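DUF3856 domain-containing protein (Chlorobium tepidum, PDB 2HR2) is of unknown function but folds as a tetratricopeptide-like alpha-alpha superhelix, a scaffold that in related proteins commonly binds other proteins or peptides. Local coordinates at residues Glu26-Ala31 and Ala68-Phe73; Arg36-Ser41 and Ala57-Gly62; Ala104-Ala109 and Glu143-Val148; Ala111-Gly116 and Ile150-Gln155. All coordinates share one frame; numbering follows the deposited sequence.

Contact 1: Glu26-Ala31 and Ala68-Phe73; sequences EYDEAA and AGLRSF
Tyr27, in the first turn of helix 27-41, lies against Gly69 and Leu70, where helix 52-69 gives way to a turn, and its side chain can be followed outward atom by atom. CB comes first, meeting the branch point of the leucine, with Tyr27 CB 3.6 Å from Leu70 CG. With CG set anti to the carbonyl carbon (chi1 -58°), the ring then passes over the glycine: Tyr27 CD2 and CE2 each lie 3.8 Å from Gly69 CA. That carbon sits over one face, displaced toward the rim, in a CH-pi contact 4.0 Å from Gly69 CA to the Tyr27 ring centroid and 22° off the normal. Because Gly69 has no side chain, the ring can rest directly on backbone. Leu70 also reaches Asp28, whose OD1 is 3.4 Å from Leu70 CD2 and nearly as close to CD1, so both methyls brush a carboxylate oxygen without any polar bond. An alanine in place of Leu70 would remove CG and both methyls and would probably open a gap beside Tyr27 CB and the Asp28 carboxylate. Just beyond, Arg71 takes a positive phi of 65° and closes the helix with a Schellman motif. Ala31 continues the packing one turn on, against Leu63 and Ala66. The start of one helix thus meets the capped end of the next, a pairing characteristic of antiparallel helices in a TPR-like superhelix.

Contact 2: Arg36-Ser41 and Ala57-Gly62; sequences RAMEIS and AFCHAG
Met38, refined as selenomethionine, lies between Cys59 and His60 and carries most of this contact. Its CG packs on the cysteine, with Met38 CG 3.5 Å from Cys59 CB, while the heavier atom beyond it moves on to the histidine. Met38 SE stands over one face of the His60 ring, 3.8 Å from the ring centroid and 21° off the normal, in a Met-aromatic contact, with selenium in the place of sulfur, where the two side chains cross at about a right angle. A bend at the last torsion (chi3 -74°) swings the terminal methyl back, so that Met38 CE comes to 4.1 Å from Cys59 CB. Ala37 adds its methyl, Ala37 CB being 3.9 Å from Cys59 SG.

Around these contacts, Ser41 OG donates to Met38 O at 2.8 Å, which turns the Ser41 hydroxyl back onto its own helix, and His60 ND1 has a weak bond to Asp56 O. Lys82 and Ala83 of helix 73-90 touch the imidazole, and Ala14 and Leu15 of helix 4-24 meet Ala37 and Cys59. The short helical segments run antiparallel at 162°, their axes 9.9 Å apart. With no hydrogen bond joining the segments, cohesion probably rests on dispersion and on a polarisable chalcogen, selenium here and sulfur in ordinary methionine, over an aromatic face.

Contact 3: Ala104-Ala109 and Glu143-Val148; sequences AVYSRA and ERMMEV
Tyr106 of helix 97-114 reaches across to Met145 and Val148 of helix 142-157, and its ring is the element through which nearly all of the contact is made. Extended away from its own helix with CG anti to the backbone N (chi1 -178°), it spans segments whose nearest CA atoms, those of Tyr106 and Met145, are 7.4 Å apart.

The aromatic interactions come from Met145, a selenomethionine that crosses the tyrosine obliquely. Its CG stands almost exactly above the ring centre, with Met145 CG 3.5 Å from the Tyr106 centroid and only 2° off the normal, a CH-pi contact. The next atom continues over the same surface toward the root of the ring: Met145 SE is 4.2 Å from that centroid, still over the face, in a Met-aromatic contact.

The two segments run in roughly the same direction, 34° apart with axes 11.7 Å from each other. This is the relation of alternate helices in an alpha-alpha superhelix, where helix 118-134 comes between them in sequence and packs on the same helix 97-114, through Val128 and Met131 on Val105 and Phe125 on Ala109.

Van der Waals packing completes the contact at the far end of the tyrosine. Its hydroxyl meets the isopropyl group of Val148, with Tyr106 OH 3.4 Å from Val148 CB and both methyls at similar range, while Val148 CG1 is 4.2 Å from Tyr106 CE1. The two side chains cross near a right angle. Met145 and Val148 also touch Ile102 and Leu110 of helix 97-114, one on each flank of the tyrosine in sequence.

Contact 4: Ala111-Gly116 and Ile150-Gln155; sequences ALDGLG and IDRIAQ
An interhelical salt bridge, Asp113 to Arg152, links the last turn of helix 97-114 to helix 142-157 on the surface of the protein. Its main approach is that of Arg152 NE to Asp113 OD2, at 2.7 Å. Alongside it, Arg152 NH2 gives a weak hydrogen bond to Asp113 OD1, at 3.2 Å and bent to 122° at the hydrogen. The carboxylate and guanidinium planes are turned 34° from each other, so the two groups do not meet in a flat, fully paired fork. Arg152 reaches the carboxylate with a chain bent at both chi2 and chi3, and Gln155 CB lies above one face of its guanidinium.

Helix 97-114 ends here in a Schellman motif, with Gly116 at a positive phi and Gly116 N bonded to Asp113 O. This places the aspartate near the carbonyl end of its helix, where an arginine partner is likely to offset some of the unfavourable charge. A leucine in place of Arg152 would lack both nitrogens, and the Asp113 carboxylate would probably be left without its cationic mate across the interface. Helix 118-134 is touched by both segments, Asp113 meeting Ala121 and Ile153 meeting Phe125.

The four contacts show one polypeptide building a superhelix by stacking helix on helix. Contacts 1 and 2 join the same two helices, 27-41 and 52-69, at points with centres about 14 Å apart; contact 2 is nested within the loop closed by contact 1. Contacts 3 and 4 likewise share helices 97-114 and 142-157, their centres about 10 Å apart. The two pairs meet where Phe73 of contact 1 packs on contact 4: Phe73 CD2 is 3.6 Å from Gly114 CA. The centres of contacts 2 and 4 are about 27 Å apart, on opposite sides of the chain's centre. The protein's function is unknown, and no site is assigned to these contacts; a glycerol, probably from crystallisation, lies about 4 Å from the Arg144 side chain in contact 3.

Contact 1: Glu26-Ala31 and Ala68-Phe73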
loop_
_atom_site.group_PDB
_atom_site.type_symbol
_atom_site.label_atom_id
_atom_site.label_comp_id
_atom_site.label_asym_id
_atom_site.label_seq_id
_atom_site.Cartn_x
_atom_site.Cartn_y
_atom_site.Cartn_z
ATOM N N GLU A 26 -0.698 -1.171 14.838
ATOM C CA GLU A 26 -0.831 -2.600 15.093
ATOM C C GLU A 26 -0.572 -3.326 13.779
ATOM O O GLU A 26 -1.492 -3.878 13.169
ATOM C CB GLU A 26 -2.234 -2.931 15.599
ATOM C CG GLU A 26 -2.599 -2.280 16.907
ATOM C CD GLU A 26 -3.959 -2.722 17.425
ATOM O OE1 GLU A 26 -4.461 -3.789 17.002
ATOM O OE2 GLU A 26 -4.520 -2.010 18.281
ATOM N N TYR A 27 0.687 -3.334 13.356
ATOM C CA TYR A 27 1.057 -3.888 12.054
ATOM C C TYR A 27 0.884 -5.401 11.920
ATOM O O TYR A 27 0.519 -5.881 10.846
ATOM C CB TYR A 27 2.483 -3.477 11.684
ATOM C CG TYR A 27 2.686 -1.980 11.653
ATOM C CD1 TYR A 27 1.869 -1.166 10.874
ATOM C CD2 TYR A 27 3.713 -1.379 12.371
ATOM C CE1 TYR A 27 2.041 0.209 10.834
ATOM C CE2 TYR A 27 3.903 0.000 12.330
ATOM C CZ TYR A 27 3.061 0.789 11.558
ATOM O OH TYR A 27 3.233 2.150 11.501
ATOM N N ASP A 28 1.148 -6.145 12.991
ATOM C CA ASP A 28 0.960 -7.598 12.988
ATOM C C ASP A 28 -0.493 -7.951 12.666
ATOM O O ASP A 28 -0.764 -8.802 11.821
ATOM C CB ASP A 28 1.300 -8.214 14.356
ATOM C CG ASP A 28 2.796 -8.201 14.672
ATOM O OD1 ASP A 28 3.605 -8.574 13.800
ATOM O OD2 ASP A 28 3.165 -7.859 15.816
ATOM N N GLU A 29 -1.422 -7.278 13.340
ATOM C CA GLU A 29 -2.856 -7.525 13.144
ATOM C C GLU A 29 -3.314 -7.046 11.776
ATOM O O GLU A 29 -4.116 -7.702 11.122
ATOM C CB GLU A 29 -3.721 -6.856 14.225
ATOM C CG GLU A 29 -3.600 -7.444 15.636
ATOM C CD GLU A 29 -2.274 -7.109 16.331
ATOM O OE1 GLU A 29 -1.450 -6.374 15.735
ATOM O OE2 GLU A 29 -2.058 -7.583 17.472
ATOM N N ALA A 30 -2.801 -5.895 11.356
ATOM C CA ALA A 30 -3.149 -5.321 10.067
ATOM C C ALA A 30 -2.751 -6.238 8.914
ATOM O O ALA A 30 -3.516 -6.421 7.965
ATOM C CB ALA A 30 -2.485 -3.957 9.905
ATOM N N ALA A 31 -1.554 -6.806 8.997
ATOM C CA ALA A 31 -1.072 -7.712 7.964
ATOM C C ALA A 31 -1.973 -8.934 7.882
ATOM O O ALA A 31 -2.361 -9.346 6.794
ATOM C CB ALA A 31 0.354 -8.128 8.242
ATOM N N ALA A 68 6.234 -3.167 6.023
ATOM C CA ALA A 68 7.292 -2.166 6.094
ATOM C C ALA A 68 7.452 -1.730 7.544
ATOM O O ALA A 68 8.572 -1.574 8.030
ATOM C CB ALA A 68 6.950 -0.967 5.218
ATOM N N GLY A 69 6.320 -1.544 8.223
ATOM C CA GLY A 69 6.297 -1.171 9.635
ATOM C C GLY A 69 6.978 -2.202 10.522
ATOM O O GLY A 69 7.661 -1.844 11.487
ATOM N N LEU A 70 6.803 -3.480 10.189
ATOM C CA LEU A 70 7.430 -4.570 10.933
ATOM C C LEU A 70 8.883 -4.814 10.512
ATOM O O LEU A 70 9.566 -5.643 11.105
ATOM C CB LEU A 70 6.624 -5.858 10.755
ATOM C CG LEU A 70 5.194 -5.843 11.301
ATOM C CD1 LEU A 70 4.420 -7.053 10.796
ATOM C CD2 LEU A 70 5.180 -5.783 12.822
ATOM N N ARG A 71 9.346 -4.085 9.497
ATOM C CA ARG A 71 10.699 -4.215 8.945
ATOM C C ARG A 71 10.931 -5.585 8.291
ATOM O O ARG A 71 12.043 -6.098 8.279
ATOM C CB ARG A 71 11.773 -3.841 9.982
ATOM C CG ARG A 71 11.556 -2.435 10.546
ATOM C CD ARG A 71 12.640 -2.002 11.520
ATOM N NE ARG A 71 13.958 -1.896 10.888
ATOM C CZ ARG A 71 14.364 -0.888 10.113
ATOM N NH1 ARG A 71 13.562 0.137 9.826
ATOM N NH2 ARG A 71 15.587 -0.909 9.601
ATOM N N SER A 72 9.853 -6.148 7.742
ATOM C CA SER A 72 9.889 -7.392 6.980
ATOM C C SER A 72 9.896 -6.912 5.536
ATOM O O SER A 72 8.905 -7.019 4.817
ATOM C CB SER A 72 8.652 -8.238 7.272
ATOM O OG SER A 72 8.637 -9.403 6.466
ATOM N N PHE A 73 11.038 -6.386 5.123
ATOM C CA PHE A 73 11.156 -5.704 3.835
ATOM C C PHE A 73 11.023 -6.548 2.573
ATOM O O PHE A 73 10.510 -6.055 1.563
ATOM C CB PHE A 73 12.455 -4.896 3.784
ATOM C CG PHE A 73 12.556 -3.847 4.858
ATOM C CD1 PHE A 73 11.660 -2.787 4.899
ATOM C CD2 PHE A 73 13.565 -3.904 5.814
ATOM C CE1 PHE A 73 11.753 -1.806 5.881
ATOM C CE2 PHE A 73 13.669 -2.930 6.796
ATOM C CZ PHE A 73 12.760 -1.877 6.830
#

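Contact 2: Arg36-Ser41 and Ala57-Gly62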
loop_
_atom_site.group_PDB
_atom_site.type_symbol
_atom_site.label_atom_id
_atom_site.label_comp_id
_atom_site.label_asym_id
_atom_site.label_seq_id
_atom_site.Cartn_x
_atom_site.Cartn_y
_atom_site.Cartn_z
ATOM N N ARG A 36 -6.397 -11.940 5.251
ATOM C CA ARG A 36 -7.709 -12.535 5.495
ATOM C C ARG A 36 -8.762 -11.948 4.553
ATOM O O ARG A 36 -9.619 -12.672 4.055
ATOM C CB ARG A 36 -8.133 -12.354 6.954
ATOM C CG ARG A 36 -9.409 -13.116 7.307
ATOM C CD ARG A 36 -9.650 -13.199 8.814
ATOM N NE ARG A 36 -9.952 -11.906 9.424
ATOM C CZ ARG A 36 -11.136 -11.295 9.383
ATOM N NH1 ARG A 36 -12.164 -11.825 8.734
ATOM N NH2 ARG A 36 -11.293 -10.121 9.981
ATOM N N ALA A 37 -8.682 -10.644 4.304
ATOM C CA ALA A 37 -9.616 -9.972 3.404
ATOM C C ALA A 37 -9.539 -10.542 1.988
ATOM O O ALA A 37 -10.568 -10.731 1.340
ATOM C CB ALA A 37 -9.362 -8.475 3.384
HETATM N N MSE A 38 -8.325 -10.811 1.508
HETATM C CA MSE A 38 -8.142 -11.406 0.182
HETATM C C MSE A 38 -8.597 -12.854 0.140
HETATM O O MSE A 38 -9.217 -13.279 -0.835
HETATM C CB MSE A 38 -6.687 -11.323 -0.265
HETATM C CG MSE A 38 -6.273 -9.920 -0.659
HETATM SE SE MSE A 38 -4.395 -9.761 -1.248
HETATM C CE MSE A 38 -3.449 -9.930 0.555
ATOM N N GLU A 39 -8.280 -13.609 1.188
ATOM C CA GLU A 39 -8.692 -15.004 1.279
ATOM C C GLU A 39 -10.210 -15.112 1.135
ATOM O O GLU A 39 -10.705 -15.983 0.418
ATOM C CB GLU A 39 -8.224 -15.593 2.610
ATOM C CG GLU A 39 -8.445 -17.097 2.769
ATOM C CD GLU A 39 -7.747 -17.668 4.004
ATOM O OE1 GLU A 39 -7.101 -16.892 4.751
ATOM O OE2 GLU A 39 -7.837 -18.899 4.222
ATOM N N ILE A 40 -10.934 -14.211 1.796
ATOM C CA ILE A 40 -12.392 -14.176 1.729
ATOM C C ILE A 40 -12.879 -13.747 0.348
ATOM O O ILE A 40 -13.805 -14.344 -0.195
ATOM C CB ILE A 40 -12.988 -13.219 2.797
ATOM C CG1 ILE A 40 -12.730 -13.760 4.204
ATOM C CG2 ILE A 40 -14.497 -13.052 2.597
ATOM C CD1 ILE A 40 -13.030 -12.779 5.318
ATOM N N SER A 41 -12.263 -12.711 -0.212
ATOM C CA SER A 41 -12.670 -12.207 -1.523
ATOM C C SER A 41 -12.527 -13.259 -2.621
ATOM O O SER A 41 -13.324 -13.285 -3.559
ATOM C CB SER A 41 -11.886 -10.955 -1.924
ATOM O OG SER A 41 -10.563 -11.279 -2.308
ATOM N N ALA A 57 -5.616 -4.919 -4.954
ATOM C CA ALA A 57 -4.630 -3.840 -4.947
ATOM C C ALA A 57 -4.645 -3.081 -3.623
ATOM O O ALA A 57 -3.595 -2.760 -3.072
ATOM C CB ALA A 57 -4.885 -2.883 -6.098
ATOM N N PHE A 58 -5.842 -2.804 -3.120
ATOM C CA PHE A 58 -6.014 -2.086 -1.864
ATOM C C PHE A 58 -5.448 -2.921 -0.717
ATOM O O PHE A 58 -4.766 -2.392 0.160
ATOM C CB PHE A 58 -7.499 -1.796 -1.629
ATOM C CG PHE A 58 -8.076 -0.699 -2.502
ATOM C CD1 PHE A 58 -7.570 -0.404 -3.770
ATOM C CD2 PHE A 58 -9.206 -0.012 -2.071
ATOM C CE1 PHE A 58 -8.141 0.585 -4.555
ATOM C CE2 PHE A 58 -9.784 0.976 -2.853
ATOM C CZ PHE A 58 -9.250 1.275 -4.098
ATOM N N CYS A 59 -5.723 -4.224 -0.734
ATOM C CA CYS A 59 -5.215 -5.136 0.288
ATOM C C CYS A 59 -3.689 -5.212 0.263
ATOM O O CYS A 59 -3.048 -5.191 1.322
ATOM C CB CYS A 59 -5.798 -6.542 0.106
ATOM S SG CYS A 59 -7.578 -6.665 0.362
ATOM N N HIS A 60 -3.115 -5.313 -0.936
ATOM C CA HIS A 60 -1.654 -5.357 -1.088
ATOM C C HIS A 60 -0.964 -4.059 -0.647
ATOM O O HIS A 60 0.150 -4.098 -0.118
ATOM C CB HIS A 60 -1.246 -5.686 -2.528
ATOM C CG HIS A 60 -1.362 -7.136 -2.879
ATOM N ND1 HIS A 60 -2.288 -7.614 -3.782
ATOM C CD2 HIS A 60 -0.664 -8.214 -2.451
ATOM C CE1 HIS A 60 -2.148 -8.922 -3.901
ATOM N NE2 HIS A 60 -1.171 -9.311 -3.103
ATOM N N ALA A 61 -1.606 -2.917 -0.882
ATOM C CA ALA A 61 -1.058 -1.636 -0.453
ATOM C C ALA A 61 -0.997 -1.609 1.066
ATOM O O ALA A 61 0.037 -1.276 1.652
ATOM C CB ALA A 61 -1.921 -0.493 -0.956
ATOM N N GLY A 62 -2.114 -1.965 1.695
ATOM C CA GLY A 62 -2.199 -2.026 3.149
ATOM C C GLY A 62 -1.208 -3.024 3.722
ATOM O O GLY A 62 -0.546 -2.741 4.721
#

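Contact 3: Ala104-Ala109 and Glu143-Val148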
loop_
_atom_site.group_PDB
_atom_site.type_symbol
_atom_site.label_atom_id
_atom_site.label_comp_id
_atom_site.label_asym_id
_atom_site.label_seq_id
_atom_site.Cartn_x
_atom_site.Cartn_y
_atom_site.Cartn_z
ATOM N N ALA A 104 1.722 2.767 -1.622
ATOM C CA ALA A 104 2.445 1.631 -2.193
ATOM C C ALA A 104 3.827 2.020 -2.714
ATOM O O ALA A 104 4.783 1.260 -2.565
ATOM C CB ALA A 104 1.627 0.993 -3.302
ATOM N N VAL A 105 3.926 3.198 -3.323
ATOM C CA VAL A 105 5.200 3.698 -3.843
ATOM C C VAL A 105 6.140 3.986 -2.669
ATOM O O VAL A 105 7.331 3.688 -2.733
ATOM C CB VAL A 105 4.991 4.960 -4.726
ATOM C CG1 VAL A 105 6.308 5.546 -5.201
ATOM C CG2 VAL A 105 4.139 4.627 -5.931
ATOM N N TYR A 106 5.587 4.557 -1.600
ATOM C CA TYR A 106 6.345 4.863 -0.396
ATOM C C TYR A 106 6.829 3.584 0.272
ATOM O O TYR A 106 7.990 3.497 0.658
ATOM C CB TYR A 106 5.479 5.683 0.551
ATOM C CG TYR A 106 6.164 6.118 1.823
ATOM C CD1 TYR A 106 7.224 7.019 1.789
ATOM C CD2 TYR A 106 5.720 5.670 3.061
ATOM C CE1 TYR A 106 7.843 7.437 2.956
ATOM C CE2 TYR A 106 6.332 6.077 4.222
ATOM C CZ TYR A 106 7.392 6.963 4.168
ATOM O OH TYR A 106 7.989 7.376 5.336
ATOM N N SER A 107 5.947 2.594 0.392
ATOM C CA SER A 107 6.319 1.295 0.955
ATOM C C SER A 107 7.454 0.653 0.153
ATOM O O SER A 107 8.377 0.075 0.729
ATOM C CB SER A 107 5.115 0.341 0.979
ATOM O OG SER A 107 4.101 0.769 1.874
ATOM N N ARG A 108 7.378 0.758 -1.173
ATOM C CA ARG A 108 8.403 0.201 -2.039
ATOM C C ARG A 108 9.745 0.872 -1.793
ATOM O O ARG A 108 10.776 0.200 -1.760
ATOM C CB ARG A 108 8.013 0.343 -3.509
ATOM C CG ARG A 108 9.014 -0.303 -4.449
ATOM C CD ARG A 108 8.452 -0.510 -5.833
ATOM N NE ARG A 108 9.312 -1.421 -6.586
ATOM C CZ ARG A 108 10.387 -1.060 -7.274
ATOM N NH1 ARG A 108 10.791 0.202 -7.324
ATOM N NH2 ARG A 108 11.078 -1.989 -7.908
ATOM N N ALA A 109 9.728 2.193 -1.628
ATOM C CA ALA A 109 10.950 2.941 -1.353
ATOM C C ALA A 109 11.563 2.497 -0.025
ATOM O O ALA A 109 12.764 2.238 0.045
ATOM C CB ALA A 109 10.668 4.429 -1.335
ATOM N N GLU A 143 3.283 14.928 5.181
ATOM C CA GLU A 143 4.429 15.577 5.818
ATOM C C GLU A 143 5.420 14.520 6.301
ATOM O O GLU A 143 6.625 14.661 6.104
ATOM C CB GLU A 143 4.017 16.512 6.961
ATOM C CG GLU A 143 3.088 17.661 6.542
ATOM C CD GLU A 143 1.617 17.275 6.431
ATOM O OE1 GLU A 143 1.262 16.086 6.641
ATOM O OE2 GLU A 143 0.810 18.179 6.127
ATOM N N ARG A 144 4.902 13.457 6.912
ATOM C CA ARG A 144 5.728 12.353 7.387
ATOM C C ARG A 144 6.524 11.741 6.248
ATOM O O ARG A 144 7.726 11.548 6.370
ATOM C CB ARG A 144 4.848 11.266 8.007
ATOM C CG ARG A 144 5.577 9.990 8.437
ATOM C CD ARG A 144 4.599 8.947 8.964
ATOM N NE ARG A 144 3.855 9.440 10.119
ATOM C CZ ARG A 144 4.315 9.455 11.370
ATOM N NH1 ARG A 144 5.539 9.014 11.665
ATOM N NH2 ARG A 144 3.549 9.945 12.348
HETATM N N MSE A 145 5.835 11.429 5.152
HETATM C CA MSE A 145 6.453 10.812 3.982
HETATM C C MSE A 145 7.504 11.695 3.311
HETATM O O MSE A 145 8.598 11.229 2.993
HETATM C CB MSE A 145 5.390 10.423 2.949
HETATM C CG MSE A 145 4.522 9.251 3.365
HETATM SE SE MSE A 145 3.293 8.658 1.952
HETATM C CE MSE A 145 1.975 10.101 2.041
HETATM N N MSE A 146 7.171 12.961 3.095
HETATM C CA MSE A 146 8.106 13.884 2.459
HETATM C C MSE A 146 9.376 14.085 3.264
HETATM O O MSE A 146 10.457 14.177 2.689
HETATM C CB MSE A 146 7.466 15.237 2.202
HETATM C CG MSE A 146 6.474 15.235 1.065
HETATM SE SE MSE A 146 5.746 17.017 0.784
HETATM C CE MSE A 146 4.911 17.363 2.526
ATOM N N GLU A 147 9.253 14.157 4.588
ATOM C CA GLU A 147 10.431 14.333 5.436
ATOM C C GLU A 147 11.341 13.106 5.378
ATOM O O GLU A 147 12.559 13.242 5.285
ATOM C CB GLU A 147 10.041 14.669 6.874
ATOM C CG GLU A 147 11.222 14.668 7.829
ATOM C CD GLU A 147 10.922 15.371 9.119
ATOM O OE1 GLU A 147 10.616 16.575 9.065
ATOM O OE2 GLU A 147 11.032 14.732 10.185
ATOM N N VAL A 148 10.752 11.917 5.432
ATOM C CA VAL A 148 11.530 10.694 5.319
ATOM C C VAL A 148 12.216 10.661 3.953
ATOM O O VAL A 148 13.409 10.391 3.859
ATOM C CB VAL A 148 10.647 9.442 5.513
ATOM C CG1 VAL A 148 11.364 8.173 5.064
ATOM C CG2 VAL A 148 10.225 9.331 6.963
#

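Contact 4: Ala111-Gly116 and Ile150-Gln155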
loop_
_atom_site.group_PDB
_atom_site.type_symbol
_atom_site.label_atom_id
_atom_site.label_comp_id
_atom_site.label_asym_id
_atom_site.label_seq_id
_atom_site.Cartn_x
_atom_site.Cartn_y
_atom_site.Cartn_z
ATOM N N ALA A 111 11.088 -0.338 1.516
ATOM C CA ALA A 111 11.508 -1.729 1.395
ATOM C C ALA A 111 12.857 -1.842 0.696
ATOM O O ALA A 111 13.750 -2.536 1.179
ATOM C CB ALA A 111 10.454 -2.540 0.656
ATOM N N LEU A 112 12.998 -1.163 -0.439
ATOM C CA LEU A 112 14.255 -1.162 -1.181
ATOM C C LEU A 112 15.387 -0.622 -0.321
ATOM O O LEU A 112 16.494 -1.154 -0.338
ATOM C CB LEU A 112 14.134 -0.314 -2.448
ATOM C CG LEU A 112 13.259 -0.880 -3.565
ATOM C CD1 LEU A 112 12.929 0.193 -4.590
ATOM C CD2 LEU A 112 13.929 -2.084 -4.225
ATOM N N ASP A 113 15.093 0.431 0.435
ATOM C CA ASP A 113 16.075 1.053 1.313
ATOM C C ASP A 113 16.467 0.078 2.430
ATOM O O ASP A 113 17.653 -0.089 2.734
ATOM C CB ASP A 113 15.493 2.345 1.884
ATOM C CG ASP A 113 16.511 3.180 2.641
ATOM O OD1 ASP A 113 17.717 2.856 2.612
ATOM O OD2 ASP A 113 16.090 4.184 3.259
ATOM N N GLY A 114 15.468 -0.579 3.016
ATOM C CA GLY A 114 15.695 -1.566 4.071
ATOM C C GLY A 114 16.500 -2.782 3.628
ATOM O O GLY A 114 17.179 -3.405 4.437
ATOM N N LEU A 115 16.418 -3.117 2.342
ATOM C CA LEU A 115 17.165 -4.235 1.768
ATOM C C LEU A 115 18.564 -3.829 1.293
ATOM O O LEU A 115 19.294 -4.650 0.744
ATOM C CB LEU A 115 16.379 -4.841 0.600
ATOM C CG LEU A 115 15.046 -5.505 0.962
ATOM C CD1 LEU A 115 14.215 -5.746 -0.283
ATOM C CD2 LEU A 115 15.268 -6.800 1.733
ATOM N N GLY A 116 18.942 -2.568 1.500
ATOM C CA GLY A 116 20.260 -2.075 1.096
ATOM C C GLY A 116 20.378 -1.730 -0.378
ATOM O O GLY A 116 21.484 -1.597 -0.892
ATOM N N ILE A 150 13.059 13.100 1.864
ATOM C CA ILE A 150 14.126 14.077 1.694
ATOM C C ILE A 150 15.353 13.746 2.553
ATOM O O ILE A 150 16.481 13.943 2.108
ATOM C CB ILE A 150 13.618 15.544 1.916
ATOM C CG1 ILE A 150 14.414 16.527 1.067
ATOM C CG2 ILE A 150 13.613 15.950 3.384
ATOM C CD1 ILE A 150 14.013 16.519 -0.396
ATOM N N ASP A 151 15.139 13.232 3.763
ATOM C CA ASP A 151 16.257 12.865 4.634
ATOM C C ASP A 151 17.035 11.684 4.069
ATOM O O ASP A 151 18.264 11.696 4.090
ATOM C CB ASP A 151 15.785 12.560 6.060
ATOM C CG ASP A 151 15.268 13.800 6.790
ATOM O OD1 ASP A 151 15.460 14.927 6.284
ATOM O OD2 ASP A 151 14.670 13.644 7.881
ATOM N N ARG A 152 16.324 10.682 3.550
ATOM C CA ARG A 152 16.961 9.508 2.956
ATOM C C ARG A 152 17.695 9.835 1.647
ATOM O O ARG A 152 18.813 9.358 1.430
ATOM C CB ARG A 152 15.922 8.398 2.730
ATOM C CG ARG A 152 15.371 7.740 4.008
ATOM C CD ARG A 152 16.467 7.222 4.933
ATOM N NE ARG A 152 17.427 6.370 4.232
ATOM C CZ ARG A 152 18.588 5.945 4.723
ATOM N NH1 ARG A 152 19.000 6.286 5.936
ATOM N NH2 ARG A 152 19.362 5.178 3.972
ATOM N N ILE A 153 17.075 10.641 0.782
ATOM C CA ILE A 153 17.728 11.052 -0.463
ATOM C C ILE A 153 19.073 11.722 -0.140
ATOM O O ILE A 153 20.035 11.524 -0.854
ATOM C CB ILE A 153 16.826 11.966 -1.339
ATOM C CG1 ILE A 153 15.696 11.144 -1.962
ATOM C CG2 ILE A 153 17.631 12.614 -2.477
ATOM C CD1 ILE A 153 14.636 11.968 -2.664
ATOM N N ALA A 154 19.157 12.473 0.955
ATOM C CA ALA A 154 20.418 13.127 1.344
ATOM C C ALA A 154 21.432 12.145 1.949
ATOM O O ALA A 154 22.618 12.195 1.622
ATOM C CB ALA A 154 20.144 14.259 2.320
ATOM N N GLN A 155 20.962 11.267 2.833
ATOM C CA GLN A 155 21.828 10.280 3.495
ATOM C C GLN A 155 22.384 9.240 2.524
ATOM O O GLN A 155 23.545 8.854 2.643
ATOM C CB GLN A 155 21.087 9.610 4.658
ATOM C CG GLN A 155 20.859 10.559 5.836
ATOM C CD GLN A 155 19.732 10.130 6.777
ATOM O OE1 GLN A 155 19.166 9.046 6.651
ATOM N NE2 GLN A 155 19.394 11.004 7.719
#